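Local coordinates for envelope polyprotein (Puumala orthohantavirus, PDB 5FXU) that forms the Gn part of the hantaviral envelope glycoprotein surface and is probably a target of host antibodies, at residues D294-V299 against K338-L343. Residues are numbered along the deposited sequence; the frame is centred on the assembly and turned at random.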
loop_
_atom_site.group_PDB
_atom_site.type_symbol
_atom_site.label_atom_id
_atom_site.label_comp_id
_atom_site.label_asym_id
_atom_site.label_seq_id
_atom_site.Cartn_x
_atom_site.Cartn_y
_atom_site.Cartn_z
ATOM N N ASP A 294 -3.498 21.558 -15.537
ATOM C CA ASP A 294 -3.669 20.709 -14.369
ATOM C C ASP A 294 -4.116 19.303 -14.709
ATOM O O ASP A 294 -4.990 19.121 -15.532
ATOM C CB ASP A 294 -4.684 21.321 -13.418
ATOM C CG ASP A 294 -4.160 22.557 -12.721
ATOM O OD1 ASP A 294 -2.922 22.792 -12.691
ATOM O OD2 ASP A 294 -5.012 23.290 -12.183
ATOM N N THR A 295 -3.480 18.325 -14.070
ATOM C CA THR A 295 -3.739 16.902 -14.296
ATOM C C THR A 295 -4.122 16.161 -13.032
ATOM O O THR A 295 -4.383 14.970 -13.074
ATOM C CB THR A 295 -2.499 16.236 -14.911
ATOM O OG1 THR A 295 -1.371 16.449 -14.057
ATOM C CG2 THR A 295 -2.210 16.825 -16.290
ATOM N N ILE A 296 -4.181 16.866 -11.911
ATOM C CA ILE A 296 -4.473 16.252 -10.618
ATOM C C ILE A 296 -5.248 17.221 -9.731
ATOM O O ILE A 296 -5.069 18.425 -9.834
ATOM C CB ILE A 296 -3.162 15.780 -9.927
ATOM C CG1 ILE A 296 -3.476 14.787 -8.801
ATOM C CG2 ILE A 296 -2.311 16.966 -9.457
ATOM C CD1 ILE A 296 -2.255 14.265 -8.100
ATOM N N GLN A 297 -6.121 16.682 -8.890
ATOM C CA GLN A 297 -6.807 17.471 -7.873
ATOM C C GLN A 297 -6.833 16.737 -6.545
ATOM O O GLN A 297 -6.504 15.551 -6.450
ATOM C CB GLN A 297 -8.241 17.808 -8.310
ATOM C CG GLN A 297 -9.156 16.605 -8.321
ATOM C CD GLN A 297 -10.515 16.871 -8.961
ATOM O OE1 GLN A 297 -10.656 17.746 -9.795
ATOM N NE2 GLN A 297 -11.509 16.071 -8.597
ATOM N N GLY A 298 -7.253 17.455 -5.522
ATOM C CA GLY A 298 -7.322 16.891 -4.205
ATOM C C GLY A 298 -7.834 17.895 -3.218
ATOM O O GLY A 298 -8.309 18.953 -3.606
ATOM N N VAL A 299 -7.703 17.568 -1.939
ATOM C CA VAL A 299 -8.139 18.417 -0.846
ATOM C C VAL A 299 -6.968 18.710 0.065
ATOM O O VAL A 299 -6.351 17.808 0.635
ATOM C CB VAL A 299 -9.251 17.728 -0.068
ATOM C CG1 VAL A 299 -9.655 18.535 1.158
ATOM C CG2 VAL A 299 -10.455 17.541 -0.982
ATOM N N LYS A 338 -8.445 13.586 -13.300
ATOM C CA LYS A 338 -7.544 14.097 -12.274
ATOM C C LYS A 338 -7.454 13.234 -11.014
ATOM O O LYS A 338 -7.126 13.731 -9.930
ATOM C CB LYS A 338 -7.917 15.545 -11.904
ATOM C CG LYS A 338 -7.838 16.539 -13.045
ATOM C CD LYS A 338 -8.185 17.943 -12.539
ATOM C CE LYS A 338 -7.791 19.034 -13.519
ATOM N NZ LYS A 338 -8.371 18.797 -14.875
ATOM N N LYS A 339 -7.704 11.939 -11.166
ATOM C CA LYS A 339 -7.766 11.033 -10.029
ATOM C C LYS A 339 -6.549 10.123 -9.960
ATOM O O LYS A 339 -5.717 10.076 -10.879
ATOM C CB LYS A 339 -9.069 10.243 -10.041
ATOM C CG LYS A 339 -9.210 9.201 -11.134
ATOM C CD LYS A 339 -10.538 8.472 -11.019
ATOM C CE LYS A 339 -10.915 7.805 -12.328
ATOM N NZ LYS A 339 -12.182 7.054 -12.173
ATOM N N THR A 340 -6.437 9.427 -8.830
ATOM C CA THR A 340 -5.271 8.636 -8.520
ATOM C C THR A 340 -5.634 7.319 -7.875
ATOM O O THR A 340 -6.751 7.155 -7.380
ATOM C CB THR A 340 -4.352 9.362 -7.520
ATOM O OG1 THR A 340 -5.045 9.540 -6.281
ATOM C CG2 THR A 340 -3.927 10.711 -8.054
ATOM N N LEU A 341 -4.640 6.421 -7.853
ATOM C CA LEU A 341 -4.662 5.176 -7.080
ATOM C C LEU A 341 -3.546 5.238 -6.060
ATOM O O LEU A 341 -2.435 5.687 -6.372
ATOM C CB LEU A 341 -4.425 3.958 -7.975
ATOM C CG LEU A 341 -5.603 3.551 -8.868
ATOM C CD1 LEU A 341 -5.120 2.652 -9.985
ATOM C CD2 LEU A 341 -6.680 2.857 -8.069
ATOM N N PRO A 342 -3.817 4.773 -4.837
ATOM C CA PRO A 342 -2.772 4.835 -3.829
ATOM C C PRO A 342 -1.727 3.731 -4.008
ATOM O O PRO A 342 -2.058 2.634 -4.494
ATOM C CB PRO A 342 -3.545 4.666 -2.529
ATOM C CG PRO A 342 -4.740 3.824 -2.916
ATOM C CD PRO A 342 -5.099 4.287 -4.291
ATOM N N LEU A 343 -0.490 4.017 -3.588
ATOM C CA LEU A 343 0.619 3.063 -3.685
ATOM C C LEU A 343 0.460 1.867 -2.762
ATOM O O LEU A 343 0.813 0.746 -3.134
ATOM C CB LEU A 343 1.969 3.738 -3.406
ATOM C CG LEU A 343 2.496 4.728 -4.425
ATOM C CD1 LEU A 343 4.020 4.720 -4.338
ATOM C CD2 LEU A 343 2.053 4.470 -5.853
#
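Asp-294 meets the far end of the Lys-338 side chain where a classic beta bulge opens strand 296-302, the middle strand of a three-stranded antiparallel sheet in the Gn head. Its backbone O lies 3.5 Å from Lys-338 CE, and its CB also touches that carbon, while OD2 is hydrogen-bonded to Thr-284 OG1. Chi2 and chi3 of the lysine are both extended and carry CE out to Asp-294; the turn at chi4 only redirects NZ. Thr-295 supplies backbone: its O receives a CA-H...O contact from Lys-338 CA at 3.4 Å, with 154° at the hydrogen. Together with Ile-296 it faces Gly-285, the pairing that defines the bulge. Ile-296 CA lies 4.1 Å from Lys-338 CA, the nearest CA pair across the two segments. A chi1 of -163° swings CG1 of Ile-296 away from the backbone N, and the extended branch brings CD1 to 3.9 Å from Thr-340 CG2, a methyl-to-methyl contact; Thr-340 OG1 bonds instead to Glu-330 O. Gln-297 then crosses the lysine chain at about a right angle, its OE1 3.7 Å from Lys-338 CD and its NE2 tied to Glu-330 OE1. One N-H...O hydrogen bond links the two segments: Gln-297 N donates to a lone pair of Lys-338 O, in the carbonyl plane, over 3.3 Å with an N-H...O angle of 156°.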